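Local coordinates for protein P-granule scaffold (Caenorhabditis japonica, PDB 5W4A) that probably serves as a scaffold protein of germ (P) granules, assemblies associated with mRNA repression, at residues P55-I60 with P86-E91; I63-G68 with K93-D98; S77-L82 with A142-T147. All coordinates share one frame; numbering follows the deposited sequence.

Contact 1: residues P55-I60 with P86-E91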
ATOM      1  N   PRO C  55       2.075   8.633  28.624  1.00 32.79           N
ATOM      2  CA  PRO C  55       2.462   7.432  29.375  1.00 28.12           C
ATOM      3  C   PRO C  55       3.975   7.276  29.407  1.00 34.18           C
ATOM      4  O   PRO C  55       4.696   7.753  28.529  1.00 32.09           O
ATOM      5  CB  PRO C  55       1.807   6.289  28.595  1.00 30.09           C
ATOM      6  CG  PRO C  55       1.613   6.858  27.213  1.00 28.36           C
ATOM      7  CD  PRO C  55       1.350   8.302  27.384  1.00 31.08           C
ATOM      8  N   SER C  56       4.448   6.575  30.432  1.00 35.24           N
ATOM      9  CA  SER C  56       5.849   6.191  30.511  1.00 39.97           C
ATOM     10  C   SER C  56       6.120   4.972  29.632  1.00 37.63           C
ATOM     11  O   SER C  56       5.203   4.294  29.168  1.00 31.43           O
ATOM     12  CB  SER C  56       6.233   5.874  31.952  1.00 40.44           C
ATOM     13  OG  SER C  56       5.530   4.725  32.401  1.00 33.96           O
ATOM     14  N   VAL C  57       7.410   4.708  29.393  1.00 37.01           N
ATOM     15  CA  VAL C  57       7.820   3.454  28.762  1.00 33.94           C
ATOM     16  C   VAL C  57       7.229   2.276  29.526  1.00 39.61           C
ATOM     17  O   VAL C  57       6.652   1.356  28.937  1.00 30.44           O
ATOM     18  CB  VAL C  57       9.359   3.371  28.674  1.00 33.95           C
ATOM     19  CG1 VAL C  57       9.824   1.969  28.348  1.00 42.19           C
ATOM     20  CG2 VAL C  57       9.882   4.289  27.610  1.00 39.62           C
ATOM     21  N   ASP C  58       7.345   2.294  30.854  1.00 37.70           N
ATOM     22  CA  ASP C  58       6.814   1.191  31.650  1.00 44.57           C
ATOM     23  C   ASP C  58       5.310   1.026  31.445  1.00 41.57           C
ATOM     24  O   ASP C  58       4.818  -0.101  31.290  1.00 37.23           O
ATOM     25  CB  ASP C  58       7.133   1.405  33.135  1.00 49.25           C
ATOM     26  CG  ASP C  58       6.369   0.436  34.043  1.00 58.53           C
ATOM     27  OD1 ASP C  58       6.727  -0.761  34.077  1.00 60.05           O
ATOM     28  OD2 ASP C  58       5.400   0.867  34.710  1.00 66.94           O
ATOM     29  N   ASP C  59       4.556   2.139  31.449  1.00 35.87           N
ATOM     30  CA  ASP C  59       3.112   2.075  31.218  1.00 31.04           C
ATOM     31  C   ASP C  59       2.795   1.347  29.917  1.00 25.50           C
ATOM     32  O   ASP C  59       1.856   0.552  29.846  1.00 27.94           O
ATOM     33  CB  ASP C  59       2.502   3.478  31.133  1.00 31.96           C
ATOM     34  CG  ASP C  59       2.542   4.242  32.457  1.00 44.97           C
ATOM     35  OD1 ASP C  59       2.521   3.600  33.528  1.00 40.20           O
ATOM     36  OD2 ASP C  59       2.553   5.493  32.398  1.00 36.04           O
ATOM     37  N   ILE C  60       3.550   1.657  28.873  1.00 27.54           N
ATOM     38  CA  ILE C  60       3.337   1.054  27.568  1.00 27.27           C
ATOM     39  C   ILE C  60       3.718  -0.422  27.593  1.00 27.40           C
ATOM     40  O   ILE C  60       2.967  -1.285  27.122  1.00 24.91           O
ATOM     41  CB  ILE C  60       4.145   1.839  26.524  1.00 29.51           C
ATOM     42  CG1 ILE C  60       3.558   3.240  26.365  1.00 28.92           C
ATOM     43  CG2 ILE C  60       4.170   1.099  25.199  1.00 25.41           C
ATOM     44  CD1 ILE C  60       4.452   4.170  25.502  1.00 29.53           C
ATOM     45  N   PRO C  86      14.140   3.398  19.455  1.00 35.50           N
ATOM     46  CA  PRO C  86      15.284   3.068  20.322  1.00 31.29           C
ATOM     47  C   PRO C  86      14.968   2.983  21.810  1.00 26.30           C
ATOM     48  O   PRO C  86      15.648   2.239  22.521  1.00 36.95           O
ATOM     49  CB  PRO C  86      16.274   4.206  20.029  1.00 42.86           C
ATOM     50  CG  PRO C  86      15.430   5.326  19.526  1.00 47.88           C
ATOM     51  CD  PRO C  86      14.324   4.680  18.757  1.00 47.40           C
ATOM     52  N   ASP C  87      13.968   3.711  22.314  1.00 36.51           N
ATOM     53  CA  ASP C  87      13.645   3.625  23.737  1.00 37.88           C
ATOM     54  C   ASP C  87      13.076   2.267  24.139  1.00 38.45           C
ATOM     55  O   ASP C  87      12.875   2.029  25.334  1.00 35.73           O
ATOM     56  CB  ASP C  87      12.639   4.710  24.137  1.00 43.18           C
ATOM     57  CG  ASP C  87      13.245   6.099  24.129  1.00 54.35           C
ATOM     58  OD1 ASP C  87      14.485   6.204  24.184  1.00 48.40           O
ATOM     59  OD2 ASP C  87      12.474   7.076  24.077  1.00 52.28           O
ATOM     60  N   PHE C  88      12.792   1.393  23.173  1.00 34.59           N
ATOM     61  CA  PHE C  88      12.196   0.099  23.445  1.00 34.45           C
ATOM     62  C   PHE C  88      13.070  -1.063  22.994  1.00 41.61           C
ATOM     63  O   PHE C  88      12.681  -2.222  23.183  1.00 32.24           O
ATOM     64  CB  PHE C  88      10.808   0.034  22.786  1.00 27.25           C
ATOM     65  CG  PHE C  88       9.846   1.063  23.338  1.00 29.57           C
ATOM     66  CD1 PHE C  88       9.817   2.352  22.822  1.00 30.30           C
ATOM     67  CD2 PHE C  88       8.994   0.749  24.382  1.00 30.94           C
ATOM     68  CE1 PHE C  88       8.954   3.298  23.327  1.00 36.31           C
ATOM     69  CE2 PHE C  88       8.119   1.692  24.894  1.00 36.31           C
ATOM     70  CZ  PHE C  88       8.101   2.978  24.366  1.00 33.69           C
ATOM     71  N   LEU C  89      14.261  -0.792  22.464  1.00 30.37           N
ATOM     72  CA  LEU C  89      15.087  -1.855  21.897  1.00 34.63           C
ATOM     73  C   LEU C  89      15.752  -2.707  22.965  1.00 34.10           C
ATOM     74  O   LEU C  89      15.998  -3.901  22.743  1.00 34.50           O
ATOM     75  CB  LEU C  89      16.140  -1.251  20.970  1.00 44.38           C
ATOM     76  CG  LEU C  89      17.009  -2.218  20.174  1.00 39.33           C
ATOM     77  CD1 LEU C  89      16.209  -3.061  19.175  1.00 36.79           C
ATOM     78  CD2 LEU C  89      18.071  -1.420  19.430  1.00 58.55           C
ATOM     79  N   THR C  90      16.066  -2.130  24.123  1.00 37.81           N
ATOM     80  CA  THR C  90      16.592  -2.950  25.202  1.00 38.58           C
ATOM     81  C   THR C  90      15.528  -3.915  25.704  1.00 41.24           C
ATOM     82  O   THR C  90      15.823  -5.093  25.948  1.00 36.09           O
ATOM     83  CB  THR C  90      17.117  -2.059  26.325  1.00 47.73           C
ATOM     84  OG1 THR C  90      18.213  -1.289  25.817  1.00 44.12           O
ATOM     85  CG2 THR C  90      17.591  -2.891  27.497  1.00 50.57           C
ATOM     86  N   GLU C  91      14.275  -3.447  25.815  1.00 37.19           N
ATOM     87  CA  GLU C  91      13.186  -4.340  26.197  1.00 32.71           C
ATOM     88  C   GLU C  91      12.997  -5.439  25.157  1.00 26.72           C
ATOM     89  O   GLU C  91      12.765  -6.597  25.516  1.00 29.74           O
ATOM     90  CB  GLU C  91      11.883  -3.554  26.394  1.00 35.15           C
ATOM     91  CG  GLU C  91      10.701  -4.388  26.888  1.00 32.42           C
ATOM     92  CD  GLU C  91      10.795  -4.776  28.359  1.00 41.09           C
ATOM     93  OE1 GLU C  91      11.371  -4.003  29.152  1.00 44.51           O
ATOM     94  OE2 GLU C  91      10.262  -5.840  28.727  1.00 36.91           O
TER

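Contact 2: residues I63-G68 with K93-D98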
ATOM      1  N   ILE C  63       1.060  -2.683  29.188  1.00 24.49           N
ATOM      2  CA  ILE C  63      -0.082  -2.996  28.343  1.00 28.27           C
ATOM      3  C   ILE C  63       0.314  -4.002  27.265  1.00 27.25           C
ATOM      4  O   ILE C  63      -0.472  -4.887  26.906  1.00 26.80           O
ATOM      5  CB  ILE C  63      -0.651  -1.697  27.734  1.00 27.41           C
ATOM      6  CG1 ILE C  63      -1.520  -0.952  28.757  1.00 35.12           C
ATOM      7  CG2 ILE C  63      -1.462  -1.967  26.446  1.00 29.09           C
ATOM      8  CD1 ILE C  63      -2.847  -1.655  29.127  1.00 31.43           C
ATOM      9  N   LEU C  64       1.524  -3.869  26.718  1.00 23.96           N
ATOM     10  CA  LEU C  64       1.981  -4.764  25.653  0.99 21.50           C
ATOM     11  C   LEU C  64       2.257  -6.170  26.168  1.00 26.01           C
ATOM     12  O   LEU C  64       2.036  -7.157  25.450  1.00 25.11           O
ATOM     13  CB  LEU C  64       3.243  -4.195  25.007  0.99 22.20           C
ATOM     14  CG  LEU C  64       3.068  -2.943  24.144  0.99 21.54           C
ATOM     15  CD1 LEU C  64       4.400  -2.579  23.566  0.99 22.64           C
ATOM     16  CD2 LEU C  64       2.018  -3.153  23.029  0.99 29.07           C
ATOM     17  N   PHE C  65       2.756  -6.291  27.392  1.00 23.59           N
ATOM     18  CA  PHE C  65       3.169  -7.582  27.941  1.00 25.98           C
ATOM     19  C   PHE C  65       2.495  -7.831  29.288  1.00 30.00           C
ATOM     20  O   PHE C  65       3.161  -7.853  30.331  1.00 32.79           O
ATOM     21  CB  PHE C  65       4.691  -7.637  28.086  1.00 23.91           C
ATOM     22  CG  PHE C  65       5.446  -7.467  26.786  1.00 23.71           C
ATOM     23  CD1 PHE C  65       5.746  -8.562  25.986  1.00 25.89           C
ATOM     24  CD2 PHE C  65       5.875  -6.212  26.368  1.00 21.31           C
ATOM     25  CE1 PHE C  65       6.444  -8.408  24.803  1.00 27.02           C
ATOM     26  CE2 PHE C  65       6.578  -6.052  25.192  1.00 23.46           C
ATOM     27  CZ  PHE C  65       6.868  -7.158  24.400  1.00 22.54           C
ATOM     28  N   PRO C  66       1.184  -8.053  29.297  1.00 28.90           N
ATOM     29  CA  PRO C  66       0.500  -8.363  30.562  1.00 34.68           C
ATOM     30  C   PRO C  66       0.912  -9.724  31.110  1.00 41.64           C
ATOM     31  O   PRO C  66       1.449 -10.579  30.404  1.00 34.32           O
ATOM     32  CB  PRO C  66      -0.979  -8.339  30.175  1.00 36.98           C
ATOM     33  CG  PRO C  66      -1.006  -8.643  28.725  1.00 39.41           C
ATOM     34  CD  PRO C  66       0.245  -8.039  28.160  1.00 30.10           C
ATOM     35  N   SER C  67       0.666  -9.922  32.404  1.00 49.30           N
ATOM     36  CA  SER C  67       0.999 -11.207  33.010  1.00 49.02           C
ATOM     37  C   SER C  67       0.255 -12.327  32.302  1.00 37.67           C
ATOM     38  O   SER C  67      -0.915 -12.182  31.922  1.00 41.89           O
ATOM     39  CB  SER C  67       0.654 -11.216  34.499  1.00 60.73           C
ATOM     40  OG  SER C  67       0.880 -12.507  35.051  1.00 64.48           O
ATOM     41  N   GLY C  68       0.955 -13.444  32.099  1.00 41.36           N
ATOM     42  CA  GLY C  68       0.383 -14.585  31.422  1.00 47.07           C
ATOM     43  C   GLY C  68       0.392 -14.493  29.916  1.00 45.42           C
ATOM     44  O   GLY C  68      -0.233 -15.326  29.254  1.00 41.32           O
ATOM     45  N   LYS C  93      15.340  -6.797  23.299  1.00 31.04           N
ATOM     46  CA  LYS C  93      16.406  -7.778  23.462  1.00 34.93           C
ATOM     47  C   LYS C  93      16.175  -8.650  24.690  1.00 30.82           C
ATOM     48  O   LYS C  93      16.447  -9.856  24.661  1.00 30.89           O
ATOM     49  CB  LYS C  93      17.746  -7.052  23.538  1.00 31.54           C
ATOM     50  CG  LYS C  93      18.170  -6.477  22.196  1.00 34.40           C
ATOM     51  CD  LYS C  93      19.554  -5.866  22.293  1.00 56.46           C
ATOM     52  CE  LYS C  93      20.317  -6.001  20.990  1.00 63.13           C
ATOM     53  NZ  LYS C  93      21.763  -5.645  21.147  1.00 66.67           N
ATOM     54  N   LYS C  94      15.671  -8.061  25.779  1.00 32.84           N
ATOM     55  CA  LYS C  94      15.329  -8.839  26.968  1.00 39.57           C
ATOM     56  C   LYS C  94      14.282  -9.896  26.651  1.00 45.03           C
ATOM     57  O   LYS C  94      14.420 -11.056  27.056  1.00 33.96           O
ATOM     58  CB  LYS C  94      14.829  -7.921  28.092  1.00 45.01           C
ATOM     59  CG  LYS C  94      14.132  -8.649  29.277  1.00 53.33           C
ATOM     60  CD  LYS C  94      13.291  -7.710  30.160  1.00 67.16           C
ATOM     61  CE  LYS C  94      14.157  -6.736  30.955  1.00 65.32           C
ATOM     62  NZ  LYS C  94      13.415  -6.133  32.103  1.00 61.99           N
ATOM     63  N   ARG C  95      13.193  -9.500  25.973  1.00 31.78           N
ATOM     64  CA  ARG C  95      12.140 -10.458  25.656  1.00 32.22           C
ATOM     65  C   ARG C  95      12.667 -11.553  24.733  1.00 26.50           C
ATOM     66  O   ARG C  95      12.285 -12.721  24.864  1.00 28.38           O
ATOM     67  CB  ARG C  95      10.947  -9.745  25.005  1.00 25.74           C
ATOM     68  CG  ARG C  95      10.282  -8.712  25.903  1.00 26.73           C
ATOM     69  CD  ARG C  95       9.516  -9.343  27.034  1.00 29.28           C
ATOM     70  NE  ARG C  95       9.089  -8.299  27.965  1.00 33.34           N
ATOM     71  CZ  ARG C  95       8.162  -8.445  28.899  1.00 28.75           C
ATOM     72  NH1 ARG C  95       7.530  -9.597  29.060  1.00 30.69           N
ATOM     73  NH2 ARG C  95       7.854  -7.413  29.674  1.00 32.34           N
ATOM     74  N   ASN C  96      13.539 -11.187  23.793  1.00 27.11           N
ATOM     75  CA  ASN C  96      14.086 -12.176  22.873  1.00 23.55           C
ATOM     76  C   ASN C  96      14.973 -13.171  23.612  1.00 32.34           C
ATOM     77  O   ASN C  96      14.918 -14.374  23.349  1.00 26.90           O
ATOM     78  CB  ASN C  96      14.840 -11.482  21.751  1.00 27.62           C
ATOM     79  CG  ASN C  96      14.752 -12.242  20.441  1.00 27.47           C
ATOM     80  OD1 ASN C  96      13.732 -12.878  20.148  1.00 24.53           O
ATOM     81  ND2 ASN C  96      15.796 -12.165  19.643  1.00 35.40           N
ATOM     82  N   GLN C  97      15.784 -12.691  24.555  1.00 31.65           N
ATOM     83  CA  GLN C  97      16.606 -13.609  25.347  1.00 38.81           C
ATOM     84  C   GLN C  97      15.738 -14.614  26.104  1.00 28.95           C
ATOM     85  O   GLN C  97      16.053 -15.813  26.143  1.00 37.54           O
ATOM     86  CB  GLN C  97      17.490 -12.816  26.313  1.00 41.81           C
ATOM     87  CG  GLN C  97      18.239 -13.679  27.330  1.00 55.98           C
ATOM     88  CD  GLN C  97      18.989 -12.844  28.341  1.00 74.60           C
ATOM     89  OE1 GLN C  97      19.370 -11.706  28.062  1.00 79.55           O
ATOM     90  NE2 GLN C  97      19.190 -13.396  29.530  1.00 88.00           N
ATOM     91  N   ASP C  98      14.634 -14.142  26.699  1.00 32.20           N
ATOM     92  CA  ASP C  98      13.695 -14.999  27.424  1.00 39.47           C
ATOM     93  C   ASP C  98      13.132 -16.109  26.546  1.00 47.26           C
ATOM     94  O   ASP C  98      12.825 -17.204  27.031  1.00 39.97           O
ATOM     95  CB  ASP C  98      12.528 -14.158  27.947  1.00 48.00           C
ATOM     96  CG  ASP C  98      12.511 -14.008  29.446  1.00 64.06           C
ATOM     97  OD1 ASP C  98      13.405 -14.545  30.135  1.00 61.70           O
ATOM     98  OD2 ASP C  98      11.570 -13.335  29.924  1.00 61.65           O
TER
HETATM   99  O   HOH W   1       5.027 -10.517  30.567  0.96 43.46           O

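Contact 3: residues S77-L82 with A142-T147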
ATOM      1  N   SER C  77       3.858  -8.228  20.406  1.00 19.21           N
ATOM      2  CA  SER C  77       4.248  -7.022  21.120  1.00 17.24           C
ATOM      3  C   SER C  77       5.709  -6.672  20.889  1.00 18.91           C
ATOM      4  O   SER C  77       6.065  -5.498  20.936  1.00 18.82           O
ATOM      5  CB  SER C  77       3.939  -7.194  22.601  1.00 19.39           C
ATOM      6  OG  SER C  77       2.546  -7.029  22.804  1.00 20.56           O
HETATM    7  N   MSE C  78       6.550  -7.649  20.583  1.00 18.16           N
HETATM    8  CA  MSE C  78       7.927  -7.353  20.178  1.00 21.59           C
HETATM    9  C   MSE C  78       7.993  -6.613  18.833  1.00 18.35           C
HETATM   10  O   MSE C  78       8.865  -5.756  18.633  1.00 18.93           O
HETATM   11  CB  MSE C  78       8.737  -8.623  20.112  1.00 18.60           C
HETATM   12  CG  MSE C  78       9.042  -9.123  21.520  1.00 20.65           C
HETATM   13 SE   MSE C  78       9.874 -10.871  21.545  1.00 21.77          SE
HETATM   14  CE  MSE C  78      11.602 -10.351  20.833  1.00 22.41           C
ATOM     15  N   ASP C  79       7.106  -6.957  17.888  1.00 18.23           N
ATOM     16  CA  ASP C  79       6.940  -6.137  16.689  1.00 17.17           C
ATOM     17  C   ASP C  79       6.657  -4.693  17.077  1.00 17.68           C
ATOM     18  O   ASP C  79       7.248  -3.763  16.527  1.00 17.90           O
ATOM     19  CB  ASP C  79       5.791  -6.626  15.796  1.00 17.67           C
ATOM     20  CG  ASP C  79       6.126  -7.813  14.918  1.00 20.49           C
ATOM     21  OD1 ASP C  79       7.285  -8.278  14.823  1.00 19.66           O
ATOM     22  OD2 ASP C  79       5.183  -8.296  14.251  1.00 21.54           O
ATOM     23  N   THR C  80       5.737  -4.491  18.015  1.00 17.21           N
ATOM     24  CA  THR C  80       5.399  -3.135  18.452  1.00 20.98           C
ATOM     25  C   THR C  80       6.620  -2.438  19.047  1.00 21.29           C
ATOM     26  O   THR C  80       6.867  -1.271  18.749  1.00 19.61           O
ATOM     27  CB  THR C  80       4.242  -3.183  19.444  1.00 17.16           C
ATOM     28  OG1 THR C  80       3.227  -4.003  18.837  1.00 18.83           O
ATOM     29  CG2 THR C  80       3.693  -1.778  19.731  1.00 18.19           C
ATOM     30  N   LEU C  81       7.411  -3.149  19.851  1.00 19.41           N
ATOM     31  CA  LEU C  81       8.622  -2.552  20.411  1.00 19.87           C
ATOM     32  C   LEU C  81       9.571  -2.079  19.303  1.00 22.79           C
ATOM     33  O   LEU C  81      10.131  -0.971  19.366  1.00 22.27           O
ATOM     34  CB  LEU C  81       9.330  -3.547  21.319  1.00 20.67           C
ATOM     35  CG  LEU C  81       8.649  -3.990  22.612  1.00 21.96           C
ATOM     36  CD1 LEU C  81       9.558  -5.000  23.305  1.00 26.88           C
ATOM     37  CD2 LEU C  81       8.339  -2.836  23.542  1.00 23.00           C
ATOM     38  N   LEU C  82       9.769  -2.891  18.268  1.00 18.84           N
ATOM     39  CA  LEU C  82      10.641  -2.469  17.174  1.00 23.10           C
ATOM     40  C   LEU C  82      10.110  -1.222  16.486  1.00 29.15           C
ATOM     41  O   LEU C  82      10.880  -0.327  16.124  1.00 24.60           O
ATOM     42  CB  LEU C  82      10.799  -3.577  16.147  1.00 23.24           C
ATOM     43  CG  LEU C  82      11.562  -4.808  16.618  1.00 20.93           C
ATOM     44  CD1 LEU C  82      11.643  -5.813  15.494  1.00 23.66           C
ATOM     45  CD2 LEU C  82      12.975  -4.393  17.068  1.00 24.76           C
ATOM     46  N   ALA C 142       6.034  -6.339   5.907  1.00 16.63           N
ATOM     47  CA  ALA C 142       6.604  -5.321   5.025  1.00 15.70           C
ATOM     48  C   ALA C 142       6.502  -3.936   5.642  1.00 18.05           C
ATOM     49  O   ALA C 142       7.472  -3.173   5.621  1.00 18.12           O
ATOM     50  CB  ALA C 142       5.899  -5.371   3.672  1.00 17.83           C
ATOM     51  N   ILE C 143       5.337  -3.589   6.197  1.00 15.90           N
ATOM     52  CA  ILE C 143       5.165  -2.270   6.805  1.00 17.64           C
ATOM     53  C   ILE C 143       6.081  -2.122   8.017  1.00 19.83           C
ATOM     54  O   ILE C 143       6.682  -1.058   8.234  1.00 18.78           O
ATOM     55  CB  ILE C 143       3.687  -2.029   7.159  1.00 19.67           C
ATOM     56  CG1 ILE C 143       2.882  -1.878   5.886  1.00 24.93           C
ATOM     57  CG2 ILE C 143       3.523  -0.764   8.053  1.00 23.36           C
ATOM     58  CD1 ILE C 143       1.379  -2.058   6.126  1.00 22.72           C
ATOM     59  N   LEU C 144       6.191  -3.169   8.841  1.00 17.43           N
ATOM     60  CA  LEU C 144       7.096  -3.131   9.990  1.00 17.76           C
ATOM     61  C   LEU C 144       8.537  -2.859   9.561  1.00 19.26           C
ATOM     62  O   LEU C 144       9.211  -1.976  10.130  1.00 17.92           O
ATOM     63  CB  LEU C 144       6.999  -4.444  10.766  1.00 19.09           C
ATOM     64  CG  LEU C 144       7.901  -4.563  11.974  1.00 18.81           C
ATOM     65  CD1 LEU C 144       7.646  -3.484  13.029  1.00 19.47           C
ATOM     66  CD2 LEU C 144       7.738  -5.966  12.574  1.00 24.21           C
ATOM     67  N   ILE C 145       9.015  -3.595   8.553  1.00 18.17           N
ATOM     68  CA  ILE C 145      10.374  -3.401   8.042  1.00 19.14           C
ATOM     69  C   ILE C 145      10.561  -1.969   7.535  1.00 18.92           C
ATOM     70  O   ILE C 145      11.575  -1.307   7.834  1.00 19.40           O
ATOM     71  CB  ILE C 145      10.696  -4.449   6.955  1.00 19.55           C
ATOM     72  CG1 ILE C 145      10.936  -5.810   7.598  1.00 19.43           C
ATOM     73  CG2 ILE C 145      11.961  -4.056   6.181  1.00 20.13           C
ATOM     74  CD1 ILE C 145      10.940  -6.953   6.630  1.00 18.46           C
ATOM     75  N   LYS C 146       9.597  -1.458   6.766  1.00 18.40           N
ATOM     76  CA  LYS C 146       9.739  -0.120   6.207  1.00 17.69           C
ATOM     77  C   LYS C 146       9.749   0.925   7.308  1.00 22.28           C
ATOM     78  O   LYS C 146      10.471   1.924   7.209  1.00 20.65           O
ATOM     79  CB  LYS C 146       8.618   0.127   5.196  1.00 19.17           C
ATOM     80  CG  LYS C 146       8.777  -0.732   3.948  1.00 19.23           C
ATOM     81  CD  LYS C 146       7.589  -0.677   3.029  1.00 23.96           C
ATOM     82  CE  LYS C 146       7.725  -1.641   1.798  1.00 25.70           C
ATOM     83  NZ  LYS C 146       8.950  -1.304   0.995  1.00 28.27           N
ATOM     84  N   THR C 147       8.980   0.695   8.376  1.00 18.99           N
ATOM     85  CA  THR C 147       8.969   1.588   9.530  1.00 21.50           C
ATOM     86  C   THR C 147      10.314   1.574  10.265  1.00 21.21           C
ATOM     87  O   THR C 147      10.884   2.637  10.562  1.00 21.92           O
ATOM     88  CB  THR C 147       7.820   1.161  10.450  1.00 17.71           C
ATOM     89  OG1 THR C 147       6.579   1.379   9.777  1.00 21.36           O
ATOM     90  CG2 THR C 147       7.821   2.000  11.739  1.00 22.97           C
TER

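Contact 1: residues P55-I60 with P86-E91
With CG held anti to its own carbonyl carbon (chi1 -62°), Phe88 sends its ring out from segment 86-91 towards Val57 and Ile60, at the start of helix 57-64. Val57 answers from the opposite direction: its CG1 stands anti to the backbone N (chi1 166°), which leaves both methyls facing the ring. The two branches divide the far end of the phenyl group between them, Val57 CG1 lying 3.9 Å from Phe88 CE2 and Val57 CG2 the same 3.9 Å from Phe88 CZ. Ile60, one helical turn further on, crosses the phenylalanine at about a right angle and also touches it with two branches. Its CD1 comes within 4.0 Å of Phe88 CZ, while CG2 packs against CE2. Four methyls thus gather round two ring carbons, in dispersion contact without any hydrogen bond across the segments. The helix bearing Val57 and Ile60 starts with a capping box: Asp59 N donates to Ser56 OG over 2.9 Å, and Ser56 N returns a nearly straight bond to Asp59 OD2, reaching it from above the carboxylate plane. Ser42 OG also bonds to that oxygen. Ile60 also packs on Phe43 of helix 42-47, Leu84 of helix 71-84 and Ile178 of helix 169-179, and Phe88 on Leu81, so the contact bridges helices 57-64 and 89-100 beside helix 71-84.

Contact 2: residues I63-G68 with K93-D98
Phe65 and Arg95 supply practically all of the buried surface here, and they do so as a textbook cation-pi pair. The guanidinium lies nearly flat on one face of the phenyl ring, the planes 16° apart, with Arg95 CZ 4.0 Å from the ring centroid of Phe65. The two side chains run antiparallel to one another, which brings the arginine's methylene carbons over the same face: Arg95 CD makes a CH-pi contact, and CG approaches the far ring carbons CE1 and CZ. A bend at chi2 (-71°) folds the arginine chain along the ring. At the other end the guanidinium overhangs the ring's attachment, Arg95 NH2 lying 3.5 Å from Phe65 CB. A water in the guanidinium plane accepts from Arg95 NH1 over 3.1 Å and donates to Phe65 O at 3.3 Å, while NE forms a salt bridge with Glu91, one turn earlier on the same helix. The carboxylate probably helps fix the rotation of the group and offsets its charge. Phe65, just past helix 57-64, also packs on Ser77 and Leu81, and Arg95 touches the selenomethionine Met78; helix 71-84 therefore backs the stack that joins helices 57-64 and 89-100.

Contact 3: residues S77-L82 with A142-T147
Asp79 and Leu144 mark the closest approach of two helical segments, 77-82 and 142-147, their CA atoms 7.3 Å apart. Regular backbone bonds run through both, such as Leu82 N to O of the selenomethionine Met78 and Thr147 N to Ile143 O. Leu144 spans the gap. Its CG is anti to the backbone N (chi1 179°), and its two methyls part over the facing helix: CD2 meets the carboxylate of Asp79, 3.3 Å from Asp79 OD1, whereas CD1 lies 3.5 Å from Asp79 O and 4.4 Å from Leu82 CB. The aspartate and leucine side chains cross at about a right angle. From this side a methyl group abuts the carboxylate. The buried carboxylate has its polar partners elsewhere: OD2 has a salt bridge with Arg6 NE and a hydrogen bond with Tyr17 OH, OD1 a bond with His106 NE2. Within segment 142-147, Ile143 O accepts from both Thr147 N and Thr147 OG1, which reach it from opposite faces of its plane, the hydroxyl bond measuring 2.9 Å. A bound imidazole, probably from the crystallisation liquor, also lies near Asp79. Leucine packing beside a buried, multiply bonded aspartate thus forms one helix-helix interface, helix 71-84 on helix 136-148, within a mainly helical domain.

In the fold
The three contacts differ in depth and in chemistry. Contact 3 is fully buried, about 8 Å from the chain centre to its own centre, and joins helix 71-84 to helix 136-148, distant in sequence. Contacts 1 and 2, with centres 13 and 15 Å out, are partly buried and hold one and the same pair, helices 57-64 and 89-100, from two places whose centres are 12 Å apart. Contact 1 relies mainly on apolar side chains, contact 2 stacks a charge on a ring and recruits a water, and contact 3 sets leucine against a buried aspartate with partners outside its segments. Helix 71-84 links all three: Leu82 meets Leu89, Met78 meets Asn96, and Ser77 OG probably bonds to Leu64 O.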